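Local coordinates for Vv2_1132 (Vibrio vulnificus CMCP6, PDB 5Y9S), which probably binds DNA through a winged helix-turn-helix domain and regulates transcription as a tetrameric LysR-type regulator, with a regulatory domain of periplasmic-binding-protein type, at residues Gly24-Ala29 with Ser38-Arg43; Lys116-Ser121 with Asp295-Glu300; Lys220-Thr225 with Lys273-Pro278. All coordinates share one frame; numbering follows the deposited sequence.

Interaction 1 of 3, residues Gly24-Ala29 with Ser38-Arg43; sequences GNFSAA and SAFSRR
Phe-26 and Phe-40 meet with their side chains crossing at about a right angle, the Phe-40 ring presenting its edge to Phe-26 and a face to Ala-29. CD2 of Phe-26 lies in the plane of the Phe-40 ring, 3.7 Å from CD2 of Phe-40. Over the face, the carbonyl carbon of Ala-29 sits above the ring centre, 4.1 Å from the plane; its methyl CB reaches CZ of Phe-40 at 3.5 Å. Phe-40 thus fits against one turn of helix 26-32, touching it at the first and fourth residues. Its CG is anti to the backbone N (chi1 -170°), which carries the ring across to that helix. Ser-41 adds its hydroxyl at the margin, OG standing 3.8 Å from CD2 of Phe-26. The start of helix 26-32 is capped by Asn-25: OD1 accepts from Ala-28 N at 2.9 Å in a nearly straight bond (167°), with the donor above the carbonyl plane. Helices 26-32 and 37-51 form the helix-turn-helix of the LysR family, in which the second is the recognition helix. Helix 11-22 completes the small core, Leu-20 touching both phenylalanines and Asp-16 packing on Phe-40, while Ile-63, just ahead of strand 64-65, lies against Phe-26.

Interaction 2 of 3, residues Lys116-Ser121 with Asp295-Glu300; sequences KLFLQS and DQFWQE
Phe-118 and Phe-297 join two helices on one side of the parallel strands 100-105, 129-134 and 153-157 in the regulatory domain, whose alpha/beta fold is that of the periplasmic binding proteins. The aromatic contact is oblique: the ring planes stand at 79° with centroids 5.6 Å apart, and CE1 of Phe-118 lies in the plane of the Phe-297 ring, at its edge. Phe-118 has CG anti to its carbonyl carbon (chi1 -58°), whereas Phe-297 has CG anti to the backbone nitrogen (chi1 -166°); from these different settings both rings reach the shared sheet surface. Apolar packing extends the pair into the core: Ile-103 and Leu-130 touch both rings, Val-132 meets Phe-118, and Phe-155 meets Phe-297. Phe-118 also packs on Met-241 of the second subunit, linking this core to a subunit interface. The polar contact is doubtful. Ser-121 and Glu-300 face each other where the two backbones come nearest, 7.4 Å between their CA atoms, but their side-chain oxygens are modelled too close for a bond type to be assigned. The clear contact is carbon on carbon, Phe-118 CE1 to Phe-297 CZ at 3.3 Å, with Phe-297 CE2 3.6 Å from the same CE1.

Interaction 3 of 3, residues Lys220-Thr225 with Lys273-Pro278; sequences KTLPLT and KEWQIP
Trp-275 reaches across to Leu-222, Pro-223 and Leu-224. From CB the side chain leaves with CG anti to the carbonyl carbon (chi1 -64°), which swings the ring system toward the loop between helix 210-220 and strand 225-232. At CG the pyrrole ring begins, and Leu-222 covers one of its faces. CD2 of that leucine sits 3.5 Å from the five-membered centroid and 15° off the ring normal, a CH-pi contact; NE1 of Trp-275 is the nearest ring atom, 3.4 Å from Leu-222 CD2. Farther along, CZ2 of Trp-275 meets the Pro-223 ring at CD (3.7 Å), and CH2 is near both Pro-223 CD and Leu-224 CD2, closer to the latter. On the other edge of the six-membered ring, CZ3 of Trp-275 comes within 3.4 Å of Leu-224 CD2, obliquely. Elsewhere Phe-269 makes an edge-to-face pair with the indole, and Trp-250 NE1 hydrogen-bonds to the carbonyl oxygen of Trp-275. The contact thus joins the 3-10 turn 273-275, ahead of strand 277-286, to the loop 221-224 at the surface of the regulatory domain. Because it consists of methyl, methylene and aromatic groups, its cohesion should come from dispersion and from hiding apolar area from water, with little directional bonding.

Overall arrangement
From the N terminus, interaction 1 closes first, a short loop with eight residues between its segments, inside the helix-turn-helix domain. The long helix 67-90 follows and leads into the regulatory domain. Interaction 2 opens there at 116-121 and closes only at 295-300, joining the early alpha/beta part of that domain to its last helix. Interaction 3 is nested within this large loop and ties the connection after helix 210-220 to the turn before strand 277-286, which itself runs on toward helix 292-300. No two contacts cross. Centres of interactions 2 and 3 lie about 34 Å apart, against about 64 Å between those of 1 and 3, on opposite sides of the chain's centre.

Interaction 1 of 3, residues Gly24-Ala29 with Ser38-Arg43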
loop_
_atom_site.group_PDB
_atom_site.type_symbol
_atom_site.label_atom_id
_atom_site.label_comp_id
_atom_site.label_asym_id
_atom_site.label_seq_id
_atom_site.Cartn_x
_atom_site.Cartn_y
_atom_site.Cartn_z
ATOM N N GLY D 24 -19.533 -2.098 -18.755
ATOM C CA GLY D 24 -19.730 -0.709 -19.112
ATOM C C GLY D 24 -20.942 -0.022 -18.514
ATOM O O GLY D 24 -21.223 1.123 -18.892
ATOM N N ASN D 25 -21.681 -0.664 -17.608
ATOM C CA ASN D 25 -23.014 -0.164 -17.323
ATOM C C ASN D 25 -23.454 -0.543 -15.916
ATOM O O ASN D 25 -22.937 -1.484 -15.299
ATOM C CB ASN D 25 -24.027 -0.671 -18.369
ATOM C CG ASN D 25 -24.482 -2.084 -18.099
ATOM O OD1 ASN D 25 -25.478 -2.305 -17.415
ATOM N ND2 ASN D 25 -23.750 -3.055 -18.629
ATOM N N PHE D 26 -24.453 0.204 -15.425
ATOM C CA PHE D 26 -24.888 0.059 -14.038
ATOM C C PHE D 26 -25.539 -1.288 -13.802
ATOM O O PHE D 26 -25.270 -1.944 -12.794
ATOM C CB PHE D 26 -25.853 1.188 -13.669
ATOM C CG PHE D 26 -25.157 2.462 -13.315
ATOM C CD1 PHE D 26 -24.790 3.370 -14.305
ATOM C CD2 PHE D 26 -24.810 2.726 -12.004
ATOM C CE1 PHE D 26 -24.102 4.530 -13.979
ATOM C CE2 PHE D 26 -24.128 3.880 -11.676
ATOM C CZ PHE D 26 -23.773 4.781 -12.660
ATOM N N SER D 27 -26.399 -1.711 -14.728
ATOM C CA SER D 27 -27.158 -2.932 -14.530
ATOM C C SER D 27 -26.229 -4.132 -14.375
ATOM O O SER D 27 -26.370 -4.922 -13.431
ATOM C CB SER D 27 -28.128 -3.128 -15.695
ATOM O OG SER D 27 -28.968 -4.226 -15.430
ATOM N N ALA D 28 -25.263 -4.279 -15.292
ATOM C CA ALA D 28 -24.312 -5.384 -15.192
ATOM C C ALA D 28 -23.455 -5.259 -13.939
ATOM O O ALA D 28 -23.241 -6.246 -13.216
ATOM C CB ALA D 28 -23.434 -5.423 -16.437
ATOM N N ALA D 29 -22.975 -4.045 -13.654
ATOM C CA ALA D 29 -22.169 -3.837 -12.456
ATOM C C ALA D 29 -22.953 -4.172 -11.191
ATOM O O ALA D 29 -22.400 -4.748 -10.244
ATOM C CB ALA D 29 -21.656 -2.400 -12.414
ATOM N N SER D 38 -30.798 -0.407 -8.111
ATOM C CA SER D 38 -31.019 0.666 -7.158
ATOM C C SER D 38 -29.817 0.893 -6.265
ATOM O O SER D 38 -29.106 1.897 -6.412
ATOM C CB SER D 38 -32.236 0.326 -6.291
ATOM O OG SER D 38 -32.217 0.999 -5.032
ATOM N N ALA D 39 -29.612 -0.033 -5.314
ATOM C CA ALA D 39 -28.588 0.169 -4.295
ATOM C C ALA D 39 -27.222 0.426 -4.912
ATOM O O ALA D 39 -26.442 1.207 -4.366
ATOM C CB ALA D 39 -28.529 -1.028 -3.346
ATOM N N PHE D 40 -26.929 -0.176 -6.064
ATOM C CA PHE D 40 -25.653 0.088 -6.711
ATOM C C PHE D 40 -25.503 1.569 -7.030
ATOM O O PHE D 40 -24.481 2.182 -6.702
ATOM C CB PHE D 40 -25.494 -0.730 -7.980
ATOM C CG PHE D 40 -24.099 -0.667 -8.538
ATOM C CD1 PHE D 40 -23.062 -1.349 -7.913
ATOM C CD2 PHE D 40 -23.814 0.104 -9.648
ATOM C CE1 PHE D 40 -21.759 -1.282 -8.411
ATOM C CE2 PHE D 40 -22.512 0.183 -10.146
ATOM C CZ PHE D 40 -21.481 -0.513 -9.521
ATOM N N SER D 41 -26.528 2.153 -7.664
ATOM C CA SER D 41 -26.544 3.580 -7.985
ATOM C C SER D 41 -26.290 4.423 -6.752
ATOM O O SER D 41 -25.497 5.370 -6.788
ATOM C CB SER D 41 -27.888 3.973 -8.589
ATOM O OG SER D 41 -27.820 3.827 -9.979
ATOM N N ARG D 42 -26.970 4.095 -5.653
ATOM C CA ARG D 42 -26.808 4.857 -4.421
ATOM C C ARG D 42 -25.399 4.712 -3.872
ATOM O O ARG D 42 -24.855 5.661 -3.292
ATOM C CB ARG D 42 -27.849 4.410 -3.393
ATOM C CG ARG D 42 -28.157 5.428 -2.296
ATOM C CD ARG D 42 -29.502 5.092 -1.641
ATOM N NE ARG D 42 -30.636 5.386 -2.516
ATOM C CZ ARG D 42 -31.530 4.491 -2.936
ATOM N NH1 ARG D 42 -31.428 3.217 -2.563
ATOM N NH2 ARG D 42 -32.536 4.876 -3.727
ATOM N N ARG D 43 -24.775 3.549 -4.072
ATOM C CA ARG D 43 -23.424 3.382 -3.564
ATOM C C ARG D 43 -22.457 4.219 -4.381
ATOM O O ARG D 43 -21.647 4.964 -3.821
ATOM C CB ARG D 43 -23.032 1.906 -3.572
ATOM C CG ARG D 43 -23.939 1.054 -2.664
ATOM C CD ARG D 43 -23.187 0.029 -1.825
ATOM N NE ARG D 43 -22.460 -0.907 -2.661
ATOM C CZ ARG D 43 -22.576 -2.217 -2.546
ATOM N NH1 ARG D 43 -23.397 -2.699 -1.632
ATOM N NH2 ARG D 43 -21.886 -3.035 -3.337
#

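Interaction 2 of 3, residues Lys116-Ser121 with Asp295-Glu300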
loop_
_atom_site.group_PDB
_atom_site.type_symbol
_atom_site.label_atom_id
_atom_site.label_comp_id
_atom_site.label_asym_id
_atom_site.label_seq_id
_atom_site.Cartn_x
_atom_site.Cartn_y
_atom_site.Cartn_z
ATOM N N LYS D 116 -5.037 -42.247 -7.110
ATOM C CA LYS D 116 -4.781 -43.684 -7.138
ATOM C C LYS D 116 -4.736 -44.244 -5.724
ATOM O O LYS D 116 -5.422 -45.220 -5.410
ATOM C CB LYS D 116 -3.471 -43.966 -7.872
ATOM C CG LYS D 116 -3.085 -45.425 -7.939
ATOM C CD LYS D 116 -3.462 -46.034 -9.284
ATOM C CE LYS D 116 -3.116 -47.518 -9.346
ATOM N NZ LYS D 116 -1.666 -47.770 -9.088
ATOM N N LEU D 117 -3.940 -43.620 -4.849
ATOM C CA LEU D 117 -3.898 -44.030 -3.449
ATOM C C LEU D 117 -5.290 -44.032 -2.836
ATOM O O LEU D 117 -5.711 -45.020 -2.223
ATOM C CB LEU D 117 -2.969 -43.106 -2.657
ATOM C CG LEU D 117 -1.582 -43.683 -2.409
ATOM C CD1 LEU D 117 -1.705 -45.014 -1.698
ATOM C CD2 LEU D 117 -0.844 -43.859 -3.724
ATOM N N PHE D 118 -6.029 -42.936 -3.014
ATOM C CA PHE D 118 -7.355 -42.822 -2.408
ATOM C C PHE D 118 -8.294 -43.900 -2.936
ATOM O O PHE D 118 -9.022 -44.540 -2.170
ATOM C CB PHE D 118 -7.945 -41.432 -2.674
ATOM C CG PHE D 118 -7.101 -40.283 -2.155
ATOM C CD1 PHE D 118 -6.105 -40.489 -1.212
ATOM C CD2 PHE D 118 -7.328 -38.986 -2.597
ATOM C CE1 PHE D 118 -5.347 -39.424 -0.739
ATOM C CE2 PHE D 118 -6.575 -37.921 -2.121
ATOM C CZ PHE D 118 -5.584 -38.138 -1.197
ATOM N N LEU D 119 -8.299 -44.108 -4.252
ATOM C CA LEU D 119 -9.214 -45.084 -4.829
ATOM C C LEU D 119 -8.861 -46.497 -4.389
ATOM O O LEU D 119 -9.752 -47.305 -4.110
ATOM C CB LEU D 119 -9.212 -44.966 -6.352
ATOM C CG LEU D 119 -10.005 -43.768 -6.899
ATOM C CD1 LEU D 119 -9.528 -43.348 -8.289
ATOM C CD2 LEU D 119 -11.485 -44.104 -6.914
ATOM N N GLN D 120 -7.570 -46.808 -4.281
ATOM C CA GLN D 120 -7.189 -48.163 -3.905
ATOM C C GLN D 120 -7.599 -48.520 -2.488
ATOM O O GLN D 120 -7.488 -49.690 -2.115
ATOM C CB GLN D 120 -5.683 -48.359 -4.054
ATOM C CG GLN D 120 -5.228 -48.606 -5.484
ATOM C CD GLN D 120 -3.736 -48.854 -5.591
ATOM O OE1 GLN D 120 -2.941 -48.292 -4.828
ATOM N NE2 GLN D 120 -3.345 -49.703 -6.535
ATOM N N SER D 121 -8.064 -47.560 -1.698
ATOM C CA SER D 121 -8.499 -47.790 -0.327
ATOM C C SER D 121 -9.869 -47.199 -0.114
ATOM O O SER D 121 -10.178 -46.665 0.955
ATOM C CB SER D 121 -7.515 -47.193 0.668
ATOM O OG SER D 121 -6.178 -47.456 0.275
ATOM N N ASP D 295 -5.263 -40.795 11.616
ATOM C CA ASP D 295 -4.737 -42.132 11.880
ATOM C C ASP D 295 -5.356 -43.162 10.940
ATOM O O ASP D 295 -4.641 -43.964 10.329
ATOM C CB ASP D 295 -4.965 -42.514 13.340
ATOM C CG ASP D 295 -3.727 -42.292 14.191
ATOM O OD1 ASP D 295 -2.670 -42.895 13.868
ATOM O OD2 ASP D 295 -3.807 -41.500 15.162
ATOM N N GLN D 296 -6.683 -43.141 10.786
ATOM C CA GLN D 296 -7.304 -44.101 9.876
ATOM C C GLN D 296 -6.679 -44.012 8.492
ATOM O O GLN D 296 -6.420 -45.036 7.850
ATOM C CB GLN D 296 -8.811 -43.872 9.792
ATOM C CG GLN D 296 -9.593 -44.310 11.015
ATOM C CD GLN D 296 -11.056 -43.911 10.923
ATOM O OE1 GLN D 296 -11.443 -43.145 10.043
ATOM N NE2 GLN D 296 -11.872 -44.430 11.830
ATOM N N PHE D 297 -6.399 -42.788 8.031
ATOM C CA PHE D 297 -5.719 -42.612 6.753
ATOM C C PHE D 297 -4.303 -43.167 6.802
ATOM O O PHE D 297 -3.888 -43.923 5.914
ATOM C CB PHE D 297 -5.685 -41.134 6.374
ATOM C CG PHE D 297 -5.319 -40.891 4.937
ATOM C CD1 PHE D 297 -4.006 -41.006 4.512
ATOM C CD2 PHE D 297 -6.291 -40.560 4.005
ATOM C CE1 PHE D 297 -3.669 -40.788 3.193
ATOM C CE2 PHE D 297 -5.958 -40.340 2.684
ATOM C CZ PHE D 297 -4.645 -40.458 2.281
ATOM N N TRP D 298 -3.540 -42.780 7.827
ATOM C CA TRP D 298 -2.137 -43.179 7.905
ATOM C C TRP D 298 -1.995 -44.693 8.018
ATOM O O TRP D 298 -1.180 -45.302 7.314
ATOM C CB TRP D 298 -1.472 -42.474 9.085
ATOM C CG TRP D 298 -0.043 -42.809 9.273
ATOM C CD1 TRP D 298 0.466 -43.920 9.881
ATOM C CD2 TRP D 298 1.084 -42.024 8.862
ATOM N NE1 TRP D 298 1.839 -43.875 9.874
ATOM C CE2 TRP D 298 2.245 -42.723 9.252
ATOM C CE3 TRP D 298 1.225 -40.797 8.207
ATOM C CZ2 TRP D 298 3.533 -42.236 9.004
ATOM C CZ3 TRP D 298 2.506 -40.311 7.962
ATOM C CH2 TRP D 298 3.642 -41.033 8.358
ATOM N N GLN D 299 -2.799 -45.324 8.880
ATOM C CA GLN D 299 -2.709 -46.768 9.063
ATOM C C GLN D 299 -3.068 -47.529 7.797
ATOM O O GLN D 299 -2.757 -48.720 7.694
ATOM C CB GLN D 299 -3.609 -47.217 10.219
ATOM C CG GLN D 299 -2.855 -47.483 11.521
ATOM C CD GLN D 299 -2.666 -46.234 12.380
ATOM O OE1 GLN D 299 -3.292 -45.202 12.152
ATOM N NE2 GLN D 299 -1.793 -46.329 13.376
ATOM N N GLU D 300 -3.703 -46.878 6.830
ATOM C CA GLU D 300 -4.060 -47.575 5.604
ATOM C C GLU D 300 -2.926 -47.580 4.573
ATOM O O GLU D 300 -2.830 -48.525 3.777
ATOM C CB GLU D 300 -5.340 -46.960 5.023
ATOM C CG GLU D 300 -6.287 -47.979 4.389
ATOM C CD GLU D 300 -5.690 -48.613 3.156
ATOM O OE1 GLU D 300 -5.175 -47.864 2.299
ATOM O OE2 GLU D 300 -5.726 -49.853 3.044
#

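Interaction 3 of 3, residues Lys220-Thr225 with Lys273-Pro278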
loop_
_atom_site.group_PDB
_atom_site.type_symbol
_atom_site.label_atom_id
_atom_site.label_comp_id
_atom_site.label_asym_id
_atom_site.label_seq_id
_atom_site.Cartn_x
_atom_site.Cartn_y
_atom_site.Cartn_z
ATOM N N LYS D 220 24.150 -36.175 -16.849
ATOM C CA LYS D 220 25.482 -35.759 -17.286
ATOM C C LYS D 220 26.444 -36.941 -17.421
ATOM O O LYS D 220 27.402 -36.858 -18.196
ATOM C CB LYS D 220 26.045 -34.712 -16.321
ATOM C CG LYS D 220 26.808 -35.296 -15.129
ATOM C CD LYS D 220 26.622 -34.455 -13.860
ATOM C CE LYS D 220 27.324 -33.107 -13.967
ATOM N NZ LYS D 220 27.352 -32.379 -12.668
ATOM N N THR D 221 26.186 -38.046 -16.715
ATOM C CA THR D 221 27.023 -39.242 -16.711
ATOM C C THR D 221 26.711 -40.152 -17.895
ATOM O O THR D 221 26.885 -41.374 -17.806
ATOM C CB THR D 221 26.812 -40.022 -15.403
ATOM O OG1 THR D 221 26.647 -39.103 -14.319
ATOM C CG2 THR D 221 27.988 -40.954 -15.086
ATOM N N LEU D 222 26.242 -39.594 -19.007
ATOM C CA LEU D 222 25.648 -40.480 -19.996
ATOM C C LEU D 222 26.154 -40.188 -21.401
ATOM O O LEU D 222 26.333 -39.023 -21.775
ATOM C CB LEU D 222 24.118 -40.369 -19.970
ATOM C CG LEU D 222 23.430 -40.930 -18.723
ATOM C CD1 LEU D 222 21.926 -40.896 -18.899
ATOM C CD2 LEU D 222 23.903 -42.337 -18.402
ATOM N N PRO D 223 26.371 -41.233 -22.205
ATOM C CA PRO D 223 26.855 -41.040 -23.582
ATOM C C PRO D 223 25.767 -40.588 -24.549
ATOM O O PRO D 223 25.750 -40.999 -25.714
ATOM C CB PRO D 223 27.387 -42.431 -23.970
ATOM C CG PRO D 223 27.335 -43.281 -22.704
ATOM C CD PRO D 223 26.303 -42.654 -21.823
ATOM N N LEU D 224 24.850 -39.754 -24.082
ATOM C CA LEU D 224 23.796 -39.214 -24.923
ATOM C C LEU D 224 24.115 -37.775 -25.296
ATOM O O LEU D 224 24.895 -37.092 -24.630
ATOM C CB LEU D 224 22.434 -39.267 -24.218
ATOM C CG LEU D 224 21.779 -40.637 -24.039
ATOM C CD1 LEU D 224 21.980 -41.505 -25.283
ATOM C CD2 LEU D 224 22.316 -41.330 -22.800
ATOM N N THR D 225 23.494 -37.320 -26.378
ATOM C CA THR D 225 23.514 -35.911 -26.755
ATOM C C THR D 225 22.060 -35.447 -26.738
ATOM O O THR D 225 21.345 -35.545 -27.738
ATOM C CB THR D 225 24.183 -35.701 -28.115
ATOM O OG1 THR D 225 25.420 -36.424 -28.143
ATOM C CG2 THR D 225 24.464 -34.216 -28.360
ATOM N N LYS D 273 19.708 -50.569 -17.137
ATOM C CA LYS D 273 18.885 -50.343 -15.950
ATOM C C LYS D 273 19.454 -49.248 -15.057
ATOM O O LYS D 273 18.701 -48.603 -14.317
ATOM C CB LYS D 273 18.744 -51.636 -15.150
ATOM C CG LYS D 273 18.843 -52.895 -15.995
ATOM C CD LYS D 273 17.660 -53.032 -16.946
ATOM C CE LYS D 273 16.343 -53.209 -16.204
ATOM N NZ LYS D 273 15.312 -53.837 -17.083
ATOM N N GLU D 274 20.768 -49.025 -15.104
ATOM C CA GLU D 274 21.391 -47.994 -14.285
ATOM C C GLU D 274 21.220 -46.594 -14.861
ATOM O O GLU D 274 21.788 -45.645 -14.313
ATOM C CB GLU D 274 22.878 -48.307 -14.085
ATOM C CG GLU D 274 23.738 -47.987 -15.282
ATOM C CD GLU D 274 23.507 -48.944 -16.425
ATOM O OE1 GLU D 274 23.334 -50.153 -16.161
ATOM O OE2 GLU D 274 23.490 -48.489 -17.584
ATOM N N TRP D 275 20.469 -46.445 -15.950
ATOM C CA TRP D 275 19.993 -45.155 -16.438
ATOM C C TRP D 275 18.619 -44.814 -15.890
ATOM O O TRP D 275 18.067 -43.756 -16.221
ATOM C CB TRP D 275 19.946 -45.157 -17.968
ATOM C CG TRP D 275 21.281 -45.301 -18.612
ATOM C CD1 TRP D 275 22.454 -45.650 -18.006
ATOM C CD2 TRP D 275 21.592 -45.082 -19.990
ATOM N NE1 TRP D 275 23.472 -45.669 -18.924
ATOM C CE2 TRP D 275 22.969 -45.326 -20.151
ATOM C CE3 TRP D 275 20.839 -44.708 -21.105
ATOM C CZ2 TRP D 275 23.611 -45.207 -21.382
ATOM C CZ3 TRP D 275 21.476 -44.595 -22.326
ATOM C CH2 TRP D 275 22.849 -44.841 -22.454
ATOM N N GLN D 276 18.048 -45.707 -15.094
ATOM C CA GLN D 276 16.791 -45.476 -14.401
ATOM C C GLN D 276 17.110 -45.067 -12.968
ATOM O O GLN D 276 17.803 -45.795 -12.247
ATOM C CB GLN D 276 15.922 -46.737 -14.461
ATOM C CG GLN D 276 16.042 -47.442 -15.820
ATOM C CD GLN D 276 15.062 -48.584 -16.020
ATOM O OE1 GLN D 276 14.679 -48.899 -17.151
ATOM N NE2 GLN D 276 14.655 -49.215 -14.928
ATOM N N ILE D 277 16.613 -43.904 -12.565
ATOM C CA ILE D 277 17.044 -43.251 -11.334
ATOM C C ILE D 277 16.074 -43.627 -10.222
ATOM O O ILE D 277 14.871 -43.350 -10.352
ATOM C CB ILE D 277 17.113 -41.730 -11.491
ATOM C CG1 ILE D 277 18.023 -41.359 -12.659
ATOM C CG2 ILE D 277 17.623 -41.130 -10.206
ATOM C CD1 ILE D 277 17.754 -40.003 -13.213
ATOM N N PRO D 278 16.548 -44.206 -9.111
ATOM C CA PRO D 278 15.647 -44.579 -8.014
ATOM C C PRO D 278 15.139 -43.360 -7.265
ATOM O O PRO D 278 15.843 -42.359 -7.123
ATOM C CB PRO D 278 16.535 -45.432 -7.104
ATOM C CG PRO D 278 17.891 -44.843 -7.269
ATOM C CD PRO D 278 17.961 -44.448 -8.753
#